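PDB 5C86: kelch domain-containing protein from Colletotrichum graminicola M1.001, which probably oxidises alcohols with a copper centre, as a fungal member of the AA5 (galactose oxidase and glyoxal oxidase) family, and is captured here in its apo form. Local coordinates for residues 167-172 / 218-223; 171-176 / 243-248; 286-291 / 370-375. All coordinates share one frame; numbering follows the deposited sequence.

In the fold
Contacts 1 and 2 are neighbours and contact 3 lies far off. The centres of contacts 1 and 2 are about 7 Å apart. Both start from the loop between strands 155-158 and 181-183, and they share Arg171 and Gly172. That loop meets residues 218-223 in contact 1 and residues 243-248 in contact 2. Contact 2 lies against Tyr120 and His423, which bind copper in a structure of this protein; contact 1 stands a little farther off. Contact 3 comes later in the chain, about 32 Å and 34 Å from the other two, centre to centre. It joins a hairpin turn of one propeller blade to the chain after strand 364-369. Contacts 1 and 2 thus join loops on the copper-site side, and contact 3 lies near the C-terminal domain.

Contact 1 of 3, residues 167-172 / 218-223; sequences LVMQRG and DEDSMC
Gln170 and Asp220 make the one direct hydrogen bond between residues 167-172 and 218-223. Gln170 N donates to Asp220 OD2 at 3.0 Å, and the bond is nearly straight at 172°. The donor meets the carboxylate on its syn side, 28° out of the plane. Asp220 OD1 accepts from the backbone N of Lys196, so each oxygen of this buried group has a protein partner.

Two waters add polar links. Water 2 donates to Asp220 OD2 at 2.6 Å and accepts from Arg171 NH1, lying in the guanidinium plane at its edge. Water 1 accepts from Arg171 NH1 and Asp220 N and donates to Glu219 OE1. Arg171 NH1 stands 4.0 Å from Asp220 OD2, beyond a salt bridge, but its charge probably still favours the ionised carboxylate.

The apolar part belongs to two methionines. Met169 bends at its second and third torsions (chi3 -37°), which brings Met169 CE to 3.7 Å from Met222 CB. Met169 SD lies 3.7 Å from Asp220 CB. Met222 CE reaches back to within 4.0 Å of Met169 SD.

The first segment belongs to the loop from strand 155-158 to strand 181-183. The second links strand 208-214 to strand 225-230. Each loop therefore leads from the outermost strand of one four-stranded propeller blade to the first strand of the next.

Contact 2 of 3, residues 171-176 / 243-248; sequences RGMFPD and KGYTGY
Arg171, Tyr245 and Met173 bury the most surface here. Arg171 runs alongside Lys243 in the same direction, and Lys243 CD lies over one face of the guanidinium. The two like charges are held near each other, with Arg171 NH2 4.9 Å from Lys243 NZ. Arg171 also crosses Tyr248 at about a right angle, and Arg171 CD touches Tyr248 OH at 3.3 Å. Water 2 joins Arg171 NH1 to Lys243 O.

The Tyr245 ring meets Phe174 in a T-shaped stack. The edge of Phe174 points at the face of Tyr245, with the planes at 83° and the ring centroids 5.3 Å apart. Met173 CB packs on Tyr245 CB at 4.0 Å. No direct hydrogen bond crosses the contact. Waters bridge the backbones instead: water 3 donates to Arg171 O and Met173 O and accepts weakly from Tyr245 N, and water 4 accepts from Met173 N and Thr246 N.

Tyr245 OH is hydrogen-bonded to Tyr334 OH and His178 NE2. The Tyr245 side chain lies about 3 Å from that of Tyr120 and 4 Å from that of His423, both copper ligands in another structure. Phe174 also meets Tyr120 edge-to-face. The arrangement is consistent with a second-shell wall of the copper site of this galactose oxidase-like enzyme.

Contact 3 of 3, residues 286-291 / 370-375; sequences MPDGKI and PPYLFE
The type I beta turn from Met286 to Gly289 faces the 3-10 segment 371-373 with the backbones well apart, Met286 CA 9.0 Å from Pro370 CA and Asp288 CA 8.7 Å from Tyr372 CA. Side chains therefore make the contact, and Tyr372 is its centre. Tyr372 CG sits between the backbone N and the carbonyl carbon (chi1 53°), a crowded position that sends the ring across to the turn.

Asp288 meets the ring at its edge. Asp288 OD2 lies 3.3 Å from Tyr372 CD2, near the ring plane, and the carboxylate is turned 68° against the ring. Lys290 holds that carboxylate in place. Lys290 NZ forms a salt bridge with Asp288 OD2 at 2.9 Å, from above the carboxylate plane. Lys290 N donates to Asp288 OD1 at 3.1 Å, which makes an Asx turn.

Carbons of Met286 and Pro287 pack against the hydroxyl. The Pro287 and Tyr372 side chains cross at about a right angle, with Pro287 CD 3.4 Å from Tyr372 OH, and Met286 CG is also close. Tyr372 OH is hydrogen-bonded to Ala344 O, which satisfies this buried hydroxyl. Met286 SD stands 5.0 Å from the Tyr372 ring centroid in an oblique Met-aromatic contact. The same sulfur packs on Pro370 CG at 3.7 Å.

Pro287 also packs on strand 459-466, and Pro287 O accepts from Ser414 OG and Arg431 NE. The turn thus meets both residues 370-375 and the C-terminal domain.

No hydrogen bond crosses between the two segments. They are joined by van der Waals packing and by a carboxylate set against the ring edge, whose C-H groups are slightly positive. Lys290 probably stabilises the negative charge of Asp288 beside the aromatic ring.

Contact 1 of 3, residues 167-172 / 218-223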
loop_
_atom_site.group_PDB
_atom_site.type_symbol
_atom_site.label_atom_id
_atom_site.label_comp_id
_atom_site.label_asym_id
_atom_site.label_seq_id
_atom_site.Cartn_x
_atom_site.Cartn_y
_atom_site.Cartn_z
ATOM N N LEU A 167 10.423 -14.620 11.103
ATOM C CA LEU A 167 9.249 -13.650 11.182
ATOM C C LEU A 167 7.985 -14.307 11.644
ATOM O O LEU A 167 7.013 -13.597 11.912
ATOM C CB LEU A 167 9.047 -12.983 9.827
ATOM C CG LEU A 167 8.557 -13.817 8.625
ATOM C CD1 LEU A 167 7.108 -14.241 8.683
ATOM C CD2 LEU A 167 8.807 -13.019 7.348
ATOM N N VAL A 168 7.921 -15.625 11.887
ATOM C CA VAL A 168 6.626 -16.225 12.177
ATOM C C VAL A 168 6.152 -15.760 13.562
ATOM O O VAL A 168 6.875 -15.732 14.561
ATOM C CB VAL A 168 6.751 -17.758 12.093
ATOM C CG1 VAL A 168 5.485 -18.484 12.498
ATOM C CG2 VAL A 168 7.223 -18.198 10.722
ATOM N N MET A 169 4.861 -15.405 13.657
ATOM C CA MET A 169 4.278 -15.004 14.932
ATOM C C MET A 169 4.147 -16.216 15.875
ATOM O O MET A 169 4.151 -17.357 15.439
ATOM C CB MET A 169 2.864 -14.484 14.715
ATOM C CG MET A 169 2.816 -13.334 13.735
ATOM S SD MET A 169 1.786 -12.026 14.329
ATOM C CE MET A 169 0.404 -12.791 15.190
ATOM N N GLN A 170 3.930 -15.905 17.145
ATOM C CA GLN A 170 3.879 -16.953 18.173
ATOM C C GLN A 170 2.593 -17.776 18.106
ATOM O O GLN A 170 2.630 -18.936 18.426
ATOM C CB GLN A 170 4.033 -16.295 19.565
ATOM C CG GLN A 170 5.404 -15.804 19.981
ATOM C CD GLN A 170 5.504 -15.422 21.470
ATOM O OE1 GLN A 170 4.710 -15.859 22.303
ATOM N NE2 GLN A 170 6.489 -14.605 21.799
ATOM N N ARG A 171 1.481 -17.199 17.676
ATOM C CA ARG A 171 0.150 -17.771 17.807
ATOM C C ARG A 171 -0.671 -17.541 16.546
ATOM O O ARG A 171 -0.441 -16.568 15.789
ATOM C CB ARG A 171 -0.661 -17.051 18.927
ATOM C CG ARG A 171 0.031 -16.971 20.281
ATOM C CD ARG A 171 -0.748 -15.990 21.176
ATOM N NE ARG A 171 -0.118 -15.586 22.427
ATOM C CZ ARG A 171 0.865 -14.688 22.582
ATOM N NH1 ARG A 171 1.455 -14.027 21.571
ATOM N NH2 ARG A 171 1.272 -14.445 23.821
ATOM N N GLY A 172 -1.711 -18.343 16.431
ATOM C CA GLY A 172 -2.841 -18.083 15.551
ATOM C C GLY A 172 -2.611 -18.598 14.138
ATOM O O GLY A 172 -1.570 -19.174 13.790
ATOM N N ASP A 218 6.074 -3.697 21.935
ATOM C CA ASP A 218 4.825 -4.175 21.277
ATOM C C ASP A 218 4.717 -5.678 21.313
ATOM O O ASP A 218 5.730 -6.451 21.437
ATOM C CB ASP A 218 4.815 -3.688 19.808
ATOM C CG ASP A 218 3.423 -3.608 19.187
ATOM O OD1 ASP A 218 2.416 -3.601 19.940
ATOM O OD2 ASP A 218 3.364 -3.520 17.899
ATOM N N GLU A 219 3.479 -6.113 21.242
ATOM C CA GLU A 219 3.156 -7.528 21.063
ATOM C C GLU A 219 3.056 -7.864 19.555
ATOM O O GLU A 219 3.014 -6.992 18.703
ATOM C CB GLU A 219 1.841 -7.910 21.779
ATOM C CG GLU A 219 1.768 -7.751 23.312
ATOM C CD GLU A 219 2.931 -8.380 24.056
ATOM O OE1 GLU A 219 3.497 -9.429 23.630
ATOM O OE2 GLU A 219 3.304 -7.800 25.092
ATOM N N ASP A 220 2.970 -9.128 19.241
ATOM C CA ASP A 220 2.670 -9.552 17.891
ATOM C C ASP A 220 1.341 -8.866 17.435
ATOM O O ASP A 220 0.389 -8.677 18.224
ATOM C CB ASP A 220 2.419 -11.027 17.866
ATOM C CG ASP A 220 3.688 -11.850 18.059
ATOM O OD1 ASP A 220 4.830 -11.355 17.947
ATOM O OD2 ASP A 220 3.530 -13.090 18.224
ATOM N N SER A 221 1.317 -8.432 16.142
ATOM C CA SER A 221 0.306 -7.467 15.702
ATOM C C SER A 221 -0.151 -7.822 14.289
ATOM O O SER A 221 -0.123 -7.004 13.373
ATOM C CB SER A 221 0.950 -6.072 15.671
ATOM O OG SER A 221 1.221 -5.578 16.969
ATOM N N MET A 222 -0.766 -8.993 14.154
ATOM C CA MET A 222 -1.241 -9.448 12.873
ATOM C C MET A 222 -2.331 -8.511 12.381
ATOM O O MET A 222 -3.211 -8.158 13.158
ATOM C CB MET A 222 -1.804 -10.844 12.992
ATOM C CG MET A 222 -2.350 -11.427 11.674
ATOM S SD MET A 222 -1.190 -11.513 10.297
ATOM C CE MET A 222 -0.069 -12.778 10.837
ATOM N N CYS A 223 -2.229 -8.121 11.113
ATOM C CA CYS A 223 -3.171 -7.213 10.460
ATOM C C CYS A 223 -3.273 -5.893 11.159
ATOM O O CYS A 223 -4.309 -5.226 11.116
ATOM C CB CYS A 223 -4.531 -7.851 10.232
ATOM S SG CYS A 223 -4.345 -9.322 9.133
HETATM O O HOH W 1 2.884 -11.134 21.482
HETATM O O HOH W 2 1.189 -14.125 18.876
#

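Contact 2 of 3, residues 171-176 / 243-248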
loop_
_atom_site.group_PDB
_atom_site.type_symbol
_atom_site.label_atom_id
_atom_site.label_comp_id
_atom_site.label_asym_id
_atom_site.label_seq_id
_atom_site.Cartn_x
_atom_site.Cartn_y
_atom_site.Cartn_z
ATOM N N ARG A 171 1.481 -17.199 17.676
ATOM C CA ARG A 171 0.150 -17.771 17.807
ATOM C C ARG A 171 -0.671 -17.541 16.546
ATOM O O ARG A 171 -0.441 -16.568 15.789
ATOM C CB ARG A 171 -0.661 -17.051 18.927
ATOM C CG ARG A 171 0.031 -16.971 20.281
ATOM C CD ARG A 171 -0.748 -15.990 21.176
ATOM N NE ARG A 171 -0.118 -15.586 22.427
ATOM C CZ ARG A 171 0.865 -14.688 22.582
ATOM N NH1 ARG A 171 1.455 -14.027 21.571
ATOM N NH2 ARG A 171 1.272 -14.445 23.821
ATOM N N GLY A 172 -1.711 -18.343 16.431
ATOM C CA GLY A 172 -2.841 -18.083 15.551
ATOM C C GLY A 172 -2.611 -18.598 14.138
ATOM O O GLY A 172 -1.570 -19.174 13.790
ATOM N N MET A 173 -3.646 -18.368 13.348
ATOM C CA MET A 173 -3.689 -18.732 11.923
ATOM C C MET A 173 -2.737 -17.917 11.096
ATOM O O MET A 173 -2.419 -16.772 11.422
ATOM C CB MET A 173 -5.098 -18.494 11.353
ATOM C CG MET A 173 -6.094 -19.319 12.084
ATOM S SD MET A 173 -7.674 -18.495 12.105
ATOM C CE MET A 173 -7.888 -17.895 10.408
ATOM N N PHE A 174 -2.282 -18.528 10.014
ATOM C CA PHE A 174 -1.417 -17.885 9.012
ATOM C C PHE A 174 -0.317 -17.053 9.680
ATOM O O PHE A 174 -0.141 -15.865 9.328
ATOM C CB PHE A 174 -2.264 -17.015 8.082
ATOM C CG PHE A 174 -3.496 -17.738 7.532
ATOM C CD1 PHE A 174 -3.385 -18.992 6.988
ATOM C CD2 PHE A 174 -4.728 -17.148 7.617
ATOM C CE1 PHE A 174 -4.540 -19.648 6.510
ATOM C CE2 PHE A 174 -5.856 -17.757 7.093
ATOM C CZ PHE A 174 -5.749 -19.002 6.550
ATOM N N PRO A 175 0.421 -17.598 10.670
ATOM C CA PRO A 175 1.344 -16.788 11.403
ATOM C C PRO A 175 2.589 -16.261 10.620
ATOM O O PRO A 175 3.340 -15.393 11.161
ATOM C CB PRO A 175 1.746 -17.694 12.607
ATOM C CG PRO A 175 1.729 -19.055 11.972
ATOM C CD PRO A 175 0.486 -19.027 11.127
ATOM N N ASP A 176 2.795 -16.797 9.431
ATOM C CA ASP A 176 3.846 -16.400 8.526
ATOM C C ASP A 176 3.360 -15.417 7.480
ATOM O O ASP A 176 4.089 -15.152 6.516
ATOM C CB ASP A 176 4.325 -17.661 7.824
ATOM C CG ASP A 176 3.220 -18.368 7.006
ATOM O OD1 ASP A 176 1.947 -18.089 7.123
ATOM O OD2 ASP A 176 3.621 -19.303 6.228
ATOM N N LYS A 243 -2.651 -10.179 18.645
ATOM C CA LYS A 243 -1.699 -11.273 18.937
ATOM C C LYS A 243 -1.940 -12.547 18.173
ATOM O O LYS A 243 -1.088 -13.403 18.107
ATOM C CB LYS A 243 -1.696 -11.584 20.435
ATOM C CG LYS A 243 -1.101 -10.567 21.318
ATOM C CD LYS A 243 -1.149 -11.061 22.793
ATOM C CE LYS A 243 -2.470 -10.746 23.440
ATOM N NZ LYS A 243 -2.488 -11.393 24.789
ATOM N N GLY A 244 -3.070 -12.635 17.483
ATOM C CA GLY A 244 -3.363 -13.650 16.527
ATOM C C GLY A 244 -4.204 -13.118 15.406
ATOM O O GLY A 244 -4.785 -12.054 15.540
ATOM N N TYR A 245 -4.315 -13.904 14.362
ATOM C CA TYR A 245 -5.155 -13.519 13.199
ATOM C C TYR A 245 -6.581 -13.231 13.606
ATOM O O TYR A 245 -7.227 -12.297 13.123
ATOM C CB TYR A 245 -5.061 -14.584 12.102
ATOM C CG TYR A 245 -5.280 -14.107 10.695
ATOM C CD1 TYR A 245 -6.545 -13.766 10.197
ATOM C CD2 TYR A 245 -4.234 -13.985 9.845
ATOM C CE1 TYR A 245 -6.674 -13.267 8.898
ATOM C CE2 TYR A 245 -4.342 -13.540 8.568
ATOM C CZ TYR A 245 -5.556 -13.157 8.072
ATOM O OH TYR A 245 -5.721 -12.693 6.800
ATOM N N THR A 246 -7.104 -14.058 14.523
ATOM C CA THR A 246 -8.430 -13.878 15.074
ATOM C C THR A 246 -8.398 -14.232 16.528
ATOM O O THR A 246 -7.447 -14.841 17.058
ATOM C CB THR A 246 -9.497 -14.791 14.407
ATOM O OG1 THR A 246 -9.160 -16.160 14.652
ATOM C CG2 THR A 246 -9.607 -14.541 12.943
ATOM N N GLY A 247 -9.447 -13.832 17.161
ATOM C CA GLY A 247 -9.710 -14.265 18.535
ATOM C C GLY A 247 -9.246 -13.366 19.657
ATOM O O GLY A 247 -9.599 -13.603 20.827
ATOM N N TYR A 248 -8.484 -12.344 19.351
ATOM C CA TYR A 248 -8.011 -11.393 20.341
ATOM C C TYR A 248 -8.525 -10.013 20.054
ATOM O O TYR A 248 -8.888 -9.683 18.943
ATOM C CB TYR A 248 -6.500 -11.319 20.252
ATOM C CG TYR A 248 -5.802 -12.586 20.644
ATOM C CD1 TYR A 248 -5.505 -12.820 21.988
ATOM C CD2 TYR A 248 -5.525 -13.543 19.734
ATOM C CE1 TYR A 248 -4.874 -13.999 22.368
ATOM C CE2 TYR A 248 -4.875 -14.716 20.087
ATOM C CZ TYR A 248 -4.594 -14.930 21.409
ATOM O OH TYR A 248 -3.969 -16.088 21.757
HETATM O O HOH W 3 -1.766 -15.350 13.691
HETATM O O HOH W 2 1.189 -14.125 18.876
HETATM O O HOH W 4 -6.131 -17.105 14.664
#

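Contact 3 of 3, residues 286-291 / 370-375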
loop_
_atom_site.group_PDB
_atom_site.type_symbol
_atom_site.label_atom_id
_atom_site.label_comp_id
_atom_site.label_asym_id
_atom_site.label_seq_id
_atom_site.Cartn_x
_atom_site.Cartn_y
_atom_site.Cartn_z
ATOM N N MET A 286 -0.399 10.440 2.925
ATOM C CA MET A 286 -0.801 11.573 2.117
ATOM C C MET A 286 0.371 12.481 1.733
ATOM O O MET A 286 1.446 12.409 2.346
ATOM C CB MET A 286 -1.841 12.317 2.912
ATOM C CG MET A 286 -3.201 11.613 2.888
ATOM S SD MET A 286 -4.273 12.332 4.165
ATOM C CE MET A 286 -3.567 11.649 5.412
ATOM N N PRO A 287 0.165 13.355 0.740
ATOM C CA PRO A 287 1.316 14.140 0.273
ATOM C C PRO A 287 1.969 15.009 1.304
ATOM O O PRO A 287 3.189 15.269 1.127
ATOM C CB PRO A 287 0.739 15.024 -0.844
ATOM C CG PRO A 287 -0.675 14.712 -0.905
ATOM C CD PRO A 287 -0.938 13.404 -0.233
ATOM N N ASP A 288 1.271 15.490 2.304
ATOM C CA ASP A 288 1.870 16.274 3.355
ATOM C C ASP A 288 2.525 15.506 4.428
ATOM O O ASP A 288 3.030 16.100 5.386
ATOM C CB ASP A 288 0.801 17.134 4.036
ATOM C CG ASP A 288 -0.379 16.377 4.589
ATOM O OD1 ASP A 288 -0.420 15.148 4.514
ATOM O OD2 ASP A 288 -1.305 17.065 5.143
ATOM N N GLY A 289 2.549 14.179 4.336
ATOM C CA GLY A 289 3.226 13.347 5.339
ATOM C C GLY A 289 2.376 12.865 6.452
ATOM O O GLY A 289 2.796 12.025 7.212
ATOM N N LYS A 290 1.108 13.269 6.430
ATOM C CA LYS A 290 0.195 12.710 7.405
ATOM C C LYS A 290 -0.289 11.340 6.967
ATOM O O LYS A 290 -0.106 10.934 5.797
ATOM C CB LYS A 290 -0.993 13.648 7.724
ATOM C CG LYS A 290 -0.537 14.967 8.368
ATOM C CD LYS A 290 -1.826 15.784 8.824
ATOM C CE LYS A 290 -1.574 17.258 9.131
ATOM N NZ LYS A 290 -1.642 18.007 7.831
ATOM N N ILE A 291 -0.872 10.621 7.915
ATOM C CA ILE A 291 -1.319 9.242 7.671
ATOM C C ILE A 291 -2.767 9.059 8.113
ATOM O O ILE A 291 -3.142 9.470 9.190
ATOM C CB ILE A 291 -0.459 8.233 8.381
ATOM C CG1 ILE A 291 1.010 8.394 7.928
ATOM C CG2 ILE A 291 -0.920 6.807 8.150
ATOM C CD1 ILE A 291 2.029 7.692 8.800
ATOM N N PRO A 370 -9.373 14.870 2.461
ATOM C CA PRO A 370 -8.807 15.327 3.681
ATOM C C PRO A 370 -8.911 16.851 3.962
ATOM O O PRO A 370 -9.223 17.610 3.033
ATOM C CB PRO A 370 -7.280 14.895 3.570
ATOM C CG PRO A 370 -7.285 13.861 2.541
ATOM C CD PRO A 370 -8.352 14.272 1.557
ATOM N N PRO A 371 -8.600 17.310 5.177
ATOM C CA PRO A 371 -8.651 18.770 5.518
ATOM C C PRO A 371 -7.850 19.629 4.556
ATOM O O PRO A 371 -8.232 20.781 4.335
ATOM C CB PRO A 371 -8.082 18.835 6.907
ATOM C CG PRO A 371 -8.396 17.499 7.478
ATOM C CD PRO A 371 -8.260 16.504 6.365
ATOM N N TYR A 372 -6.744 19.137 3.956
ATOM C CA TYR A 372 -5.945 20.003 3.146
ATOM C C TYR A 372 -6.658 20.364 1.843
ATOM O O TYR A 372 -6.103 21.176 1.062
ATOM C CB TYR A 372 -4.540 19.371 2.845
ATOM C CG TYR A 372 -4.477 17.988 2.257
ATOM C CD1 TYR A 372 -5.321 17.499 1.272
ATOM C CD2 TYR A 372 -3.458 17.141 2.655
ATOM C CE1 TYR A 372 -5.243 16.242 0.739
ATOM C CE2 TYR A 372 -3.371 15.832 2.123
ATOM C CZ TYR A 372 -4.262 15.386 1.187
ATOM O OH TYR A 372 -4.160 14.104 0.675
ATOM N N LEU A 373 -7.817 19.812 1.527
ATOM C CA LEU A 373 -8.573 20.224 0.333
ATOM C C LEU A 373 -9.602 21.282 0.686
ATOM O O LEU A 373 -10.322 21.674 -0.241
ATOM C CB LEU A 373 -9.243 19.018 -0.333
ATOM C CG LEU A 373 -8.287 17.913 -0.846
ATOM C CD1 LEU A 373 -9.094 16.846 -1.575
ATOM C CD2 LEU A 373 -7.236 18.483 -1.768
ATOM N N PHE A 374 -9.611 21.755 1.900
ATOM C CA PHE A 374 -10.595 22.772 2.342
ATOM C C PHE A 374 -9.887 23.937 2.864
ATOM O O PHE A 374 -8.710 23.934 3.346
ATOM C CB PHE A 374 -11.537 22.183 3.392
ATOM C CG PHE A 374 -12.283 21.014 2.889
ATOM C CD1 PHE A 374 -13.435 21.183 2.082
ATOM C CD2 PHE A 374 -11.826 19.667 3.045
ATOM C CE1 PHE A 374 -14.061 20.120 1.504
ATOM C CE2 PHE A 374 -12.480 18.637 2.515
ATOM C CZ PHE A 374 -13.589 18.819 1.723
ATOM N N GLU A 375 -10.614 25.070 2.833
ATOM C CA GLU A 375 -10.162 26.269 3.418
ATOM C C GLU A 375 -10.169 26.207 4.954
ATOM O O GLU A 375 -10.492 25.160 5.503
ATOM C CB GLU A 375 -11.030 27.441 2.852
ATOM C CG GLU A 375 -10.895 27.763 1.379
ATOM C CD GLU A 375 -9.426 28.068 0.929
ATOM O OE1 GLU A 375 -8.566 28.424 1.800
ATOM O OE2 GLU A 375 -9.106 27.825 -0.277
#